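Local coordinates for reticulocyte binding protein (Streptococcus agalactiae COH1, PDB 3FAW) that probably hydrolyses alpha-1,6-glucosidic linkages in pullulan and related alpha-glucans as a secreted pullulanase anchored to the streptococcal cell wall, at residues L48-A53 with L93-G98; E65-L70 with I80-I85; L249-L254 with L372-H377; I737-I742 with Y749-N754; G774-D779 with T807-K812. One frame throughout, in Å; residues are numbered along the deposited sequence.

Contact 1 of 5, residues L48-A53 with L93-G98; sequences LTSIQA and LLIIKG
Ile51 and Ile96 form the central hydrogen-bonded pair of an antiparallel strand pairing in the most N-terminal beta domain of the modelled chain. Ile51 N gives its hydrogen to Ile96 O at 2.9 Å, and Ile96 N returns one to Ile51 O at 2.7 Å. Two residues on, Ala53 and Leu94 repeat the exchange, with Leu94 N 2.8 Å from Ala53 O. The ladder frays at the other end, where Gly98 N makes only a weak bond to Thr49 O.

Ile51, Ala53, Leu94 and Ile96 line the buried face. With CG1 of Ile96 anti to the carbonyl carbon (chi1 -51°) and chi2 extended, its CD1 reaches diagonally to Ala53 CB, 3.9 Å away, whereas it only grazes Ile51 CG2. Ser50, Gln52, Ile95 and Lys97 occupy the partly exposed face, where Ser50 OG lies against the CG2 branch of Ile95 at 3.5 Å. The Gln52 amide is turned out of the pair, its NE2 bonding Gln44 OE1.

Strand 40-47 continues the sheet beyond residues 50-55, and strand 79-88 flanks 93-98 on its far edge; from 79-88, Ile82, Ile85 and Leu87 pack against Leu94 and Ile96 on the buried face.

Contact 2 of 5, residues E65-L70 with I80-I85; sequences EILKEL and IQISDI
Ile85 holds CG1 between its backbone N and carbonyl carbon (chi1 67°), and with chi2 extended this aims CD1 at the helical turn of residues 65-69. There it meets Ile66 and Leu67. The end of Ile85 and that of Leu67 reach toward each other tip to tip, CD1 standing 3.6 Å from Leu67 CG. Ile66 offers its CG2 branch to the same methyl, but the 3.3 Å between Ile66 CG2 and Ile85 CD1 is tighter than normal van der Waals contact and may partly reflect the model.

Leu67 also extends CD2 over Ile82, 4.1 Å from its CG2. The other branch of Ile82 runs at about a right angle to Leu70, CD1 lying 4.1 Å from Leu70 CD2 and 3.9 Å from the carbonyl oxygen of Leu70. On the strand, Asp84 OD1 accepts the backbone N-H of Ile85 from above the carboxylate plane. Ser83 and Asp84 together face Lys97 in a classic beta bulge.

No hydrogen bond links the two segments. Between them the contact is made by branched aliphatic groups, with Leu70 and Ile85 buried, also against Leu94, and Leu67 exposed at the margin, while Lys63, just before the helix, adds a salt bridge to Asp84 OD1.

Contact 3 of 5, residues L249-L254 with L372-H377; sequences LGPQNL and LKQLIH
Lys373 NZ is gripped by several oxygens: it bonds Leu249 O at 2.9 Å, forms a salt bridge with Glu448 OE2 and reaches Pro246 O. A water completes the set, accepting from Lys373 NZ at 3.0 Å and donating to Pro251 O. The lysine gets there by a fully extended chain beyond CG, running from the helix past Gly250, so its ammonium group, which probably stays charged beside Glu448, ties residues 249-251 to the helix.

Along this chain, Leu254 lies crosswise, its CD2 3.8 Å from Lys373 CG. Its other methyl, CD1, drops onto the helix backbone near Lys373 O and slides past His377 CB at 3.7 Å. His377 has CG anti to the backbone N (chi1 -164°), which lays its ring beneath the proline: Pro251 CB sits over one face, 4.2 Å from the centroid and only 13° off the normal, a CH-pi contact. Asn253 comes at the ring obliquely, OD1 3.4 Å from CE1, and a second water lies at the ring edge, 2.7 Å from His377 NE2.

Pro251 to Leu254 form a type I turn packed on helix 367-381, which precedes barrel strand 385-390, an outer-layer helix of the TIM barrel of alpha-amylase-type enzymes.

Contact 4 of 5, residues I737-I742 with Y749-N754; sequences IAYQTI and YAVFVN
Tyr739 and Val751 pack closely in the middle of this strand pair, whereas Gln740 and Ala750 meet loosely and Ile742 turns away at the partly exposed end of strand 736-742. Tyr739 and Val751 lie side by side, pointing the same way, with Val751 CB over one face of the tyrosine ring, 4.0 Å from its centroid and 22° off the normal, a CH-pi contact. The ring folds back over its partner because CG stands between the backbone N and the carbonyl carbon (chi1 45°); Val751 CG1 then runs along toward the hydroxyl, 3.8 Å from OH. That hydroxyl hydrogen-bonds with Thr610 OG1, which fixes the buried ring end.

On the other face, Ala738 CB presses obliquely on Phe752 CD1 at 3.3 Å. Side-chain contact thins out at the next pair on this face, Gln740 CG and Ala750 CB being 4.4 Å apart. Three pairs of reciprocal backbone bonds nonetheless keep the ladder even: Val751 N to Tyr739 O spans 2.8 Å, and so does Thr741 N to Tyr749 O.

The arrangement is a regular antiparallel hairpin, strands 736-742 and 748-754, of the C-terminal beta domain; Tyr739 and Val751 pack against helices 544-551 and 590-609, as such domains rest on the catalytic barrel.

Contact 5 of 5, residues G774-D779 with T807-K812; sequences GQVIVD and TAIVIK
Ile777 and Val778 both face Val810, a classic beta bulge in the antiparallel pairing of strands 775-778 and 807-813 in the C-terminal beta domain. Val810 O takes two N-H groups there, Ile777 N at 2.9 Å and, weakly, Val778 N at 3.3 Å. The extra residue shifts the register by one, so Val776 pairs with Ile811 but Val778 with Val810.

Ile809 packs on the face of Val776, beside the bulge. Its CB lies near Val778 O, at 4.0 Å. From there the CG2 branch, anti to the backbone N, leans closer to the same oxygen and touches Val776 CG1 at 4.0 Å. The other branch leaves with CG1 beside the backbone N, and the bend at chi2 (-67°) turns CD1 toward the residue that follows the opposite strand, 3.8 Å from Asp779 CA. Asp779 itself is tied down by its carboxylate, OD1 accepting from the backbone N-H groups of Asp781 and Gln782 and OD2 from that of Arg792.

On the other face, Val778 and Val810 meet CB to CB at 3.6 Å and are buried, Val778 beside Leu700 and Tyr693 of helix 685-703. Ile777, the first residue of the bulge, sets CG1 against Val810 CG1, and it also packs on Leu700.

Beyond the bulge the ladder is regular, with Gln775 and Lys812 exchanging both backbone bonds. Here the CG2 branch of Ile811, anti to its N, lies against the residue just before the strand, 3.7 Å from Gly774 C.

Along the chain the contacts fall in three groups. Contact 2 lies between the two segments of contact 1, and both reach one N-terminal sheet in which strands 93-98 and 79-88 are neighbours; their centres are about 10 Å apart. Contact 3 follows, its centre about 55 Å from that of contact 1, joining the loop before the first barrel strand to a helix of the TIM barrel. Contacts 4 and 5 come last, centres about 9 Å apart, in one C-terminal antiparallel sheet where strands 748-754 and 807-813 are adjacent. The centres of contacts 1 and 5 are about 73 Å apart, so the contacts sample the N-terminal sheet, the barrel and the C-terminal sheet, the last resting on helices 544-551 and 590-609.

Contact 1 of 5, residues L48-A53 with L93-G98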
# COMPACT_ATOMS: atom_id res chain seq x y z
N LEU A 48 -3.81 -8.08 -37.59
CA LEU A 48 -4.40 -9.04 -38.52
C LEU A 48 -3.52 -9.33 -39.73
O LEU A 48 -3.50 -10.46 -40.23
CB LEU A 48 -5.79 -8.58 -38.97
CG LEU A 48 -6.90 -8.60 -37.91
CD1 LEU A 48 -8.23 -8.11 -38.49
CD2 LEU A 48 -7.07 -10.00 -37.31
N THR A 49 -2.78 -8.32 -40.19
CA THR A 49 -1.99 -8.42 -41.42
C THR A 49 -0.48 -8.19 -41.23
O THR A 49 0.20 -7.80 -42.18
CB THR A 49 -2.52 -7.44 -42.48
OG1 THR A 49 -2.36 -6.09 -42.02
CG2 THR A 49 -4.00 -7.70 -42.79
N SER A 50 0.04 -8.43 -40.03
CA SER A 50 1.46 -8.14 -39.76
C SER A 50 2.11 -9.07 -38.73
O SER A 50 1.56 -9.33 -37.66
CB SER A 50 1.62 -6.68 -39.30
OG SER A 50 2.99 -6.29 -39.36
N ILE A 51 3.30 -9.57 -39.09
CA ILE A 51 4.12 -10.40 -38.20
C ILE A 51 5.56 -9.89 -38.16
O ILE A 51 6.19 -9.72 -39.20
CB ILE A 51 4.13 -11.88 -38.65
CG1 ILE A 51 2.75 -12.52 -38.43
CG2 ILE A 51 5.21 -12.68 -37.91
CD1 ILE A 51 2.67 -13.97 -38.84
N GLN A 52 6.07 -9.64 -36.95
CA GLN A 52 7.47 -9.23 -36.80
C GLN A 52 8.34 -10.43 -36.42
O GLN A 52 8.06 -11.14 -35.45
CB GLN A 52 7.63 -8.09 -35.78
CG GLN A 52 7.10 -8.36 -34.37
CD GLN A 52 7.54 -7.29 -33.38
OE1 GLN A 52 7.72 -6.12 -33.73
NE2 GLN A 52 7.72 -7.70 -32.13
N ALA A 53 9.39 -10.66 -37.22
CA ALA A 53 10.31 -11.78 -37.02
C ALA A 53 11.68 -11.24 -36.62
O ALA A 53 12.26 -10.41 -37.33
CB ALA A 53 10.44 -12.60 -38.29
N LEU A 93 15.06 -6.87 -37.10
CA LEU A 93 13.75 -7.48 -37.22
C LEU A 93 13.17 -7.26 -38.61
O LEU A 93 13.41 -6.22 -39.24
CB LEU A 93 12.79 -6.99 -36.13
CG LEU A 93 12.39 -5.51 -36.06
CD1 LEU A 93 11.36 -5.18 -37.11
CD2 LEU A 93 11.84 -5.19 -34.67
N LEU A 94 12.43 -8.25 -39.08
CA LEU A 94 11.80 -8.24 -40.39
C LEU A 94 10.29 -8.18 -40.19
O LEU A 94 9.71 -9.06 -39.56
CB LEU A 94 12.19 -9.50 -41.15
CG LEU A 94 11.69 -9.68 -42.58
CD1 LEU A 94 12.35 -8.67 -43.51
CD2 LEU A 94 11.96 -11.10 -43.04
N ILE A 95 9.65 -7.14 -40.73
CA ILE A 95 8.20 -7.01 -40.65
C ILE A 95 7.58 -7.67 -41.90
O ILE A 95 7.87 -7.27 -43.02
CB ILE A 95 7.74 -5.54 -40.52
CG1 ILE A 95 8.44 -4.86 -39.34
CG2 ILE A 95 6.23 -5.46 -40.35
CD1 ILE A 95 9.78 -4.24 -39.69
N ILE A 96 6.75 -8.68 -41.67
CA ILE A 96 6.18 -9.51 -42.73
C ILE A 96 4.69 -9.20 -42.88
O ILE A 96 3.94 -9.28 -41.90
CB ILE A 96 6.34 -11.02 -42.41
CG1 ILE A 96 7.80 -11.35 -42.04
CG2 ILE A 96 5.89 -11.87 -43.59
CD1 ILE A 96 7.98 -12.69 -41.35
N LYS A 97 4.27 -8.85 -44.10
CA LYS A 97 2.88 -8.49 -44.39
C LYS A 97 2.16 -9.57 -45.19
O LYS A 97 2.76 -10.23 -46.06
CB LYS A 97 2.82 -7.17 -45.18
CG LYS A 97 3.41 -5.97 -44.46
CD LYS A 97 3.33 -4.73 -45.33
CE LYS A 97 4.22 -3.61 -44.80
NZ LYS A 97 3.71 -3.04 -43.52
N GLY A 98 0.87 -9.72 -44.92
CA GLY A 98 0.02 -10.71 -45.58
C GLY A 98 -1.31 -10.83 -44.85
O GLY A 98 -1.58 -10.06 -43.94

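Contact 2 of 5, residues E65-L70 with I80-I85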
# COMPACT_ATOMS: atom_id res chain seq x y z
N GLU A 65 16.95 -11.12 -51.82
CA GLU A 65 17.59 -12.39 -51.45
C GLU A 65 16.93 -13.09 -50.25
O GLU A 65 17.12 -14.29 -50.05
CB GLU A 65 19.08 -12.17 -51.18
CG GLU A 65 19.87 -11.80 -52.44
CD GLU A 65 21.32 -11.45 -52.16
OE1 GLU A 65 21.59 -10.70 -51.19
OE2 GLU A 65 22.20 -11.91 -52.92
N ILE A 66 16.15 -12.35 -49.47
CA ILE A 66 15.46 -12.91 -48.31
C ILE A 66 14.03 -13.39 -48.66
O ILE A 66 13.54 -14.37 -48.10
CB ILE A 66 15.48 -11.92 -47.11
CG1 ILE A 66 15.11 -12.63 -45.80
CG2 ILE A 66 14.59 -10.71 -47.37
CD1 ILE A 66 14.61 -11.70 -44.71
N LEU A 67 13.37 -12.71 -49.60
CA LEU A 67 12.05 -13.14 -50.11
C LEU A 67 12.10 -14.23 -51.20
O LEU A 67 11.05 -14.77 -51.56
CB LEU A 67 11.42 -11.97 -50.90
CG LEU A 67 10.46 -10.95 -50.31
CD1 LEU A 67 10.30 -9.78 -51.28
CD2 LEU A 67 9.12 -11.58 -50.00
N LYS A 68 13.28 -14.63 -51.67
CA LYS A 68 13.71 -16.08 -51.61
C LYS A 68 13.45 -17.04 -50.45
O LYS A 68 12.57 -17.90 -50.56
CB LYS A 68 15.16 -16.21 -52.14
CG LYS A 68 15.55 -15.14 -53.20
CD LYS A 68 16.19 -15.71 -54.46
CE LYS A 68 16.84 -14.61 -55.31
NZ LYS A 68 18.20 -14.24 -54.82
N GLU A 69 14.21 -16.93 -49.38
CA GLU A 69 14.28 -18.01 -48.39
C GLU A 69 13.12 -18.04 -47.39
O GLU A 69 12.75 -19.12 -46.90
CB GLU A 69 15.61 -17.90 -47.64
CG GLU A 69 15.88 -19.01 -46.64
CD GLU A 69 15.95 -20.39 -47.26
OE1 GLU A 69 16.38 -20.50 -48.43
OE2 GLU A 69 15.56 -21.36 -46.58
N LEU A 70 12.55 -16.88 -47.10
CA LEU A 70 11.51 -16.76 -46.08
C LEU A 70 10.18 -17.37 -46.54
O LEU A 70 9.69 -17.05 -47.62
CB LEU A 70 11.30 -15.29 -45.72
CG LEU A 70 10.50 -14.98 -44.45
CD1 LEU A 70 11.31 -15.31 -43.20
CD2 LEU A 70 10.07 -13.52 -44.44
N ILE A 80 1.23 -19.66 -46.84
CA ILE A 80 0.57 -18.36 -46.82
C ILE A 80 1.37 -17.37 -47.68
O ILE A 80 2.60 -17.32 -47.60
CB ILE A 80 0.43 -17.81 -45.38
CG1 ILE A 80 -0.25 -18.83 -44.47
CG2 ILE A 80 -0.36 -16.51 -45.38
CD1 ILE A 80 -1.69 -19.16 -44.86
N GLN A 81 0.66 -16.59 -48.49
CA GLN A 81 1.30 -15.64 -49.40
C GLN A 81 1.81 -14.41 -48.65
O GLN A 81 1.06 -13.78 -47.91
CB GLN A 81 0.32 -15.22 -50.51
CG GLN A 81 0.96 -14.42 -51.64
CD GLN A 81 0.05 -14.29 -52.86
OE1 GLN A 81 -1.17 -14.46 -52.77
NE2 GLN A 81 0.64 -13.98 -54.01
N ILE A 82 3.08 -14.09 -48.85
CA ILE A 82 3.68 -12.89 -48.29
C ILE A 82 3.41 -11.72 -49.24
O ILE A 82 3.88 -11.71 -50.37
CB ILE A 82 5.20 -13.06 -48.09
CG1 ILE A 82 5.48 -14.21 -47.13
CG2 ILE A 82 5.83 -11.76 -47.58
CD1 ILE A 82 6.95 -14.45 -46.86
N SER A 83 2.64 -10.73 -48.77
CA SER A 83 2.31 -9.55 -49.57
C SER A 83 3.51 -8.63 -49.77
O SER A 83 3.75 -8.14 -50.87
CB SER A 83 1.15 -8.77 -48.94
OG SER A 83 -0.06 -9.52 -49.00
N ASP A 84 4.27 -8.40 -48.70
CA ASP A 84 5.49 -7.60 -48.74
C ASP A 84 6.29 -7.80 -47.44
O ASP A 84 5.77 -8.34 -46.46
CB ASP A 84 5.15 -6.11 -48.93
CG ASP A 84 6.31 -5.29 -49.45
OD1 ASP A 84 7.40 -5.84 -49.74
OD2 ASP A 84 6.14 -4.06 -49.58
N ILE A 85 7.55 -7.37 -47.45
CA ILE A 85 8.37 -7.33 -46.23
C ILE A 85 9.11 -6.00 -46.09
O ILE A 85 9.37 -5.32 -47.09
CB ILE A 85 9.39 -8.50 -46.16
CG1 ILE A 85 10.46 -8.38 -47.25
CG2 ILE A 85 8.68 -9.84 -46.27
CD1 ILE A 85 11.53 -9.45 -47.17

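Contact 3 of 5, residues L249-L254 with L372-H377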
# COMPACT_ATOMS: atom_id res chain seq x y z
N LEU A 249 -24.22 -11.03 2.91
CA LEU A 249 -23.45 -11.12 4.17
C LEU A 249 -23.16 -9.76 4.80
O LEU A 249 -23.06 -8.75 4.12
CB LEU A 249 -22.12 -11.85 3.92
CG LEU A 249 -22.21 -13.19 3.19
CD1 LEU A 249 -20.81 -13.68 2.78
CD2 LEU A 249 -22.93 -14.23 4.05
N GLY A 250 -23.02 -9.76 6.13
CA GLY A 250 -22.72 -8.54 6.88
C GLY A 250 -23.92 -7.62 7.02
O GLY A 250 -25.00 -7.94 6.52
N PRO A 251 -23.74 -6.48 7.71
CA PRO A 251 -24.82 -5.50 7.87
C PRO A 251 -25.35 -5.03 6.52
O PRO A 251 -24.58 -4.58 5.67
CB PRO A 251 -24.16 -4.33 8.62
CG PRO A 251 -22.89 -4.85 9.16
CD PRO A 251 -22.49 -6.04 8.35
N GLN A 252 -26.66 -5.13 6.32
CA GLN A 252 -27.29 -4.82 5.04
C GLN A 252 -27.47 -3.32 4.79
O GLN A 252 -27.76 -2.90 3.67
CB GLN A 252 -28.64 -5.55 4.92
CG GLN A 252 -28.50 -7.07 4.86
CD GLN A 252 -27.75 -7.53 3.63
OE1 GLN A 252 -28.23 -7.38 2.51
NE2 GLN A 252 -26.56 -8.08 3.83
N ASN A 253 -27.29 -2.51 5.84
CA ASN A 253 -27.33 -1.05 5.70
C ASN A 253 -25.94 -0.42 5.65
O ASN A 253 -25.79 0.78 5.87
CB ASN A 253 -28.18 -0.43 6.83
CG ASN A 253 -27.61 -0.70 8.21
OD1 ASN A 253 -26.74 -1.57 8.38
ND2 ASN A 253 -28.10 0.02 9.21
N LEU A 254 -24.92 -1.23 5.36
CA LEU A 254 -23.55 -0.75 5.25
C LEU A 254 -23.50 0.44 4.29
O LEU A 254 -24.04 0.37 3.18
CB LEU A 254 -22.61 -1.87 4.78
CG LEU A 254 -21.10 -1.60 4.85
CD1 LEU A 254 -20.61 -1.56 6.30
CD2 LEU A 254 -20.35 -2.66 4.05
N LEU A 372 -15.41 -8.40 8.04
CA LEU A 372 -14.80 -7.13 7.61
C LEU A 372 -15.87 -6.04 7.44
O LEU A 372 -15.64 -4.89 7.81
CB LEU A 372 -13.99 -7.29 6.31
CG LEU A 372 -13.27 -6.03 5.81
CD1 LEU A 372 -12.34 -5.45 6.89
CD2 LEU A 372 -12.48 -6.30 4.53
N LYS A 373 -17.02 -6.40 6.88
CA LYS A 373 -18.14 -5.47 6.77
C LYS A 373 -18.58 -4.95 8.14
O LYS A 373 -18.91 -3.77 8.27
CB LYS A 373 -19.33 -6.14 6.07
CG LYS A 373 -19.22 -6.25 4.55
CD LYS A 373 -20.49 -6.86 3.99
CE LYS A 373 -20.46 -7.02 2.49
NZ LYS A 373 -21.86 -7.17 1.96
N GLN A 374 -18.60 -5.82 9.14
CA GLN A 374 -19.03 -5.45 10.49
C GLN A 374 -18.03 -4.49 11.14
O GLN A 374 -18.43 -3.48 11.73
CB GLN A 374 -19.21 -6.69 11.37
CG GLN A 374 -19.79 -6.41 12.76
CD GLN A 374 -21.22 -5.89 12.72
OE1 GLN A 374 -21.51 -4.81 13.23
NE2 GLN A 374 -22.11 -6.66 12.12
N LEU A 375 -16.75 -4.80 11.03
CA LEU A 375 -15.69 -3.90 11.49
C LEU A 375 -15.81 -2.52 10.83
O LEU A 375 -15.69 -1.50 11.50
CB LEU A 375 -14.31 -4.50 11.19
CG LEU A 375 -13.09 -3.59 11.43
CD1 LEU A 375 -13.04 -3.14 12.88
CD2 LEU A 375 -11.80 -4.29 11.02
N ILE A 376 -16.06 -2.50 9.52
CA ILE A 376 -16.16 -1.25 8.76
C ILE A 376 -17.41 -0.45 9.16
O ILE A 376 -17.35 0.77 9.27
CB ILE A 376 -16.13 -1.52 7.23
CG1 ILE A 376 -14.72 -1.95 6.81
CG2 ILE A 376 -16.53 -0.27 6.46
CD1 ILE A 376 -14.60 -2.39 5.35
N HIS A 377 -18.51 -1.15 9.40
CA HIS A 377 -19.73 -0.55 9.94
C HIS A 377 -19.49 0.02 11.34
O HIS A 377 -19.99 1.09 11.67
CB HIS A 377 -20.86 -1.60 9.96
CG HIS A 377 -22.23 -1.02 10.13
ND1 HIS A 377 -22.82 -0.19 9.20
CD2 HIS A 377 -23.16 -1.18 11.11
CE1 HIS A 377 -24.03 0.15 9.60
NE2 HIS A 377 -24.26 -0.44 10.76
O HOH W 1 -23.76 -5.11 3.03
O HOH W 2 -26.56 -0.39 12.23

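Contact 4 of 5, residues I737-I742 with Y749-N754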
# COMPACT_ATOMS: atom_id res chain seq x y z
N ILE A 737 12.74 26.47 14.48
CA ILE A 737 11.92 27.07 13.42
C ILE A 737 10.58 27.55 13.99
O ILE A 737 10.05 26.97 14.95
CB ILE A 737 11.68 26.08 12.24
CG1 ILE A 737 11.18 26.83 10.99
CG2 ILE A 737 10.70 24.97 12.62
CD1 ILE A 737 11.20 25.99 9.74
N ALA A 738 10.05 28.62 13.41
CA ALA A 738 8.74 29.14 13.80
C ALA A 738 8.00 29.63 12.57
O ALA A 738 8.59 30.25 11.69
CB ALA A 738 8.89 30.26 14.81
N TYR A 739 6.70 29.36 12.51
CA TYR A 739 5.86 29.78 11.39
C TYR A 739 4.45 30.16 11.81
O TYR A 739 3.93 29.65 12.80
CB TYR A 739 5.80 28.71 10.29
CG TYR A 739 5.56 27.30 10.78
CD1 TYR A 739 4.29 26.73 10.76
CD2 TYR A 739 6.62 26.53 11.24
CE1 TYR A 739 4.08 25.42 11.20
CE2 TYR A 739 6.43 25.24 11.68
CZ TYR A 739 5.17 24.68 11.65
OH TYR A 739 5.01 23.38 12.10
N GLN A 740 3.86 31.05 11.03
CA GLN A 740 2.52 31.55 11.30
C GLN A 740 1.57 31.21 10.15
O GLN A 740 1.93 31.32 8.98
CB GLN A 740 2.55 33.07 11.49
CG GLN A 740 1.27 33.65 12.06
CD GLN A 740 1.27 35.16 12.04
OE1 GLN A 740 1.49 35.77 13.20
NE2 GLN A 740 1.09 35.78 10.99
N THR A 741 0.37 30.77 10.51
CA THR A 741 -0.70 30.56 9.55
C THR A 741 -1.98 31.25 10.04
O THR A 741 -2.12 31.54 11.23
CB THR A 741 -0.95 29.05 9.29
OG1 THR A 741 -2.02 28.90 8.35
CG2 THR A 741 -1.28 28.31 10.58
N ILE A 742 -2.88 31.53 9.10
CA ILE A 742 -4.13 32.23 9.38
C ILE A 742 -5.26 31.42 8.76
O ILE A 742 -5.11 30.89 7.66
CB ILE A 742 -4.14 33.66 8.78
CG1 ILE A 742 -2.78 34.36 8.99
CG2 ILE A 742 -5.27 34.48 9.37
CD1 ILE A 742 -2.68 35.73 8.34
N TYR A 749 -2.65 31.57 14.02
CA TYR A 749 -1.95 30.52 14.78
C TYR A 749 -0.45 30.54 14.47
O TYR A 749 -0.06 30.51 13.30
CB TYR A 749 -2.51 29.14 14.44
CG TYR A 749 -3.94 28.92 14.90
CD1 TYR A 749 -4.21 28.25 16.09
CD2 TYR A 749 -5.01 29.37 14.14
CE1 TYR A 749 -5.52 28.04 16.51
CE2 TYR A 749 -6.32 29.18 14.56
CZ TYR A 749 -6.57 28.51 15.74
OH TYR A 749 -7.87 28.31 16.16
N ALA A 750 0.38 30.59 15.51
CA ALA A 750 1.84 30.58 15.35
C ALA A 750 2.45 29.36 16.04
O ALA A 750 2.20 29.13 17.22
CB ALA A 750 2.46 31.85 15.90
N VAL A 751 3.26 28.60 15.30
CA VAL A 751 3.90 27.38 15.81
C VAL A 751 5.41 27.60 15.96
O VAL A 751 6.08 28.03 15.02
CB VAL A 751 3.69 26.19 14.84
CG1 VAL A 751 4.24 24.89 15.46
CG2 VAL A 751 2.22 26.03 14.48
N PHE A 752 5.93 27.31 17.15
CA PHE A 752 7.36 27.43 17.46
C PHE A 752 7.91 26.06 17.84
O PHE A 752 7.37 25.41 18.73
CB PHE A 752 7.58 28.39 18.62
CG PHE A 752 7.03 29.78 18.39
CD1 PHE A 752 7.84 30.79 17.92
CD2 PHE A 752 5.70 30.07 18.67
CE1 PHE A 752 7.34 32.07 17.71
CE2 PHE A 752 5.19 31.33 18.46
CZ PHE A 752 6.01 32.34 17.99
N VAL A 753 8.99 25.64 17.19
CA VAL A 753 9.67 24.37 17.52
C VAL A 753 11.15 24.60 17.77
O VAL A 753 11.92 24.80 16.82
CB VAL A 753 9.51 23.33 16.38
CG1 VAL A 753 10.33 22.08 16.68
CG2 VAL A 753 8.04 22.96 16.18
N ASN A 754 11.55 24.59 19.04
CA ASN A 754 12.96 24.59 19.40
C ASN A 754 13.45 23.15 19.56
O ASN A 754 13.26 22.53 20.60
CB ASN A 754 13.22 25.38 20.69
CG ASN A 754 14.71 25.49 21.03
OD1 ASN A 754 15.57 25.15 20.21
ND2 ASN A 754 15.02 25.98 22.23

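Contact 5 of 5, residues G774-D779 with T807-K812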
# COMPACT_ATOMS: atom_id res chain seq x y z
N GLY A 774 -1.40 36.95 22.38
CA GLY A 774 -2.17 35.72 22.17
C GLY A 774 -2.17 34.76 23.35
O GLY A 774 -1.54 35.01 24.37
N GLN A 775 -2.88 33.65 23.18
CA GLN A 775 -2.99 32.61 24.20
C GLN A 775 -2.14 31.41 23.80
O GLN A 775 -2.13 31.03 22.63
CB GLN A 775 -4.45 32.16 24.34
CG GLN A 775 -5.43 33.28 24.68
CD GLN A 775 -6.89 32.91 24.40
OE1 GLN A 775 -7.19 32.20 23.43
NE2 GLN A 775 -7.80 33.39 25.24
N VAL A 776 -1.46 30.81 24.77
CA VAL A 776 -0.69 29.59 24.54
C VAL A 776 -1.62 28.37 24.63
O VAL A 776 -2.20 28.12 25.69
CB VAL A 776 0.44 29.42 25.57
CG1 VAL A 776 1.26 28.15 25.26
CG2 VAL A 776 1.34 30.65 25.58
N ILE A 777 -1.76 27.63 23.53
CA ILE A 777 -2.59 26.42 23.51
C ILE A 777 -1.79 25.11 23.42
O ILE A 777 -2.31 24.03 23.71
CB ILE A 777 -3.68 26.48 22.40
CG1 ILE A 777 -3.06 26.53 21.00
CG2 ILE A 777 -4.59 27.69 22.64
CD1 ILE A 777 -4.07 26.27 19.91
N VAL A 778 -0.52 25.21 23.03
CA VAL A 778 0.42 24.08 23.12
C VAL A 778 1.68 24.55 23.84
O VAL A 778 2.25 25.58 23.50
CB VAL A 778 0.80 23.52 21.72
CG1 VAL A 778 1.82 22.38 21.85
CG2 VAL A 778 -0.43 23.05 20.98
N ASP A 779 2.10 23.78 24.85
CA ASP A 779 3.35 24.07 25.55
C ASP A 779 4.17 22.78 25.70
O ASP A 779 3.93 21.82 24.96
CB ASP A 779 3.07 24.78 26.89
CG ASP A 779 2.55 23.86 27.98
OD1 ASP A 779 2.26 22.68 27.71
OD2 ASP A 779 2.42 24.33 29.13
N THR A 807 11.33 21.90 23.00
CA THR A 807 9.99 22.35 23.38
C THR A 807 9.24 22.92 22.16
O THR A 807 9.83 23.63 21.34
CB THR A 807 10.05 23.44 24.48
OG1 THR A 807 10.72 22.91 25.63
CG2 THR A 807 8.65 23.92 24.87
N ALA A 808 7.96 22.58 22.06
CA ALA A 808 7.08 23.14 21.03
C ALA A 808 6.06 24.07 21.68
O ALA A 808 5.44 23.71 22.67
CB ALA A 808 6.37 22.03 20.26
N ILE A 809 5.90 25.27 21.12
CA ILE A 809 4.90 26.23 21.60
C ILE A 809 3.97 26.66 20.46
O ILE A 809 4.44 27.03 19.39
CB ILE A 809 5.55 27.50 22.21
CG1 ILE A 809 6.62 27.14 23.25
CG2 ILE A 809 4.49 28.38 22.85
CD1 ILE A 809 6.08 26.48 24.49
N VAL A 810 2.67 26.61 20.70
CA VAL A 810 1.70 27.16 19.75
C VAL A 810 0.88 28.26 20.41
O VAL A 810 0.31 28.05 21.49
CB VAL A 810 0.75 26.08 19.16
CG1 VAL A 810 -0.25 26.73 18.21
CG2 VAL A 810 1.54 25.00 18.45
N ILE A 811 0.84 29.42 19.77
CA ILE A 811 0.06 30.57 20.24
C ILE A 811 -1.09 30.85 19.28
O ILE A 811 -0.93 30.74 18.06
CB ILE A 811 0.93 31.84 20.38
CG1 ILE A 811 2.15 31.57 21.27
CG2 ILE A 811 0.11 32.98 20.97
CD1 ILE A 811 3.04 32.79 21.48
N LYS A 812 -2.25 31.20 19.83
CA LYS A 812 -3.42 31.62 19.05
C LYS A 812 -3.79 33.06 19.39
O LYS A 812 -3.89 33.42 20.56
CB LYS A 812 -4.61 30.71 19.35
CG LYS A 812 -5.90 31.07 18.62
CD LYS A 812 -7.12 30.47 19.30
CE LYS A 812 -8.41 30.88 18.61
NZ LYS A 812 -9.61 30.35 19.32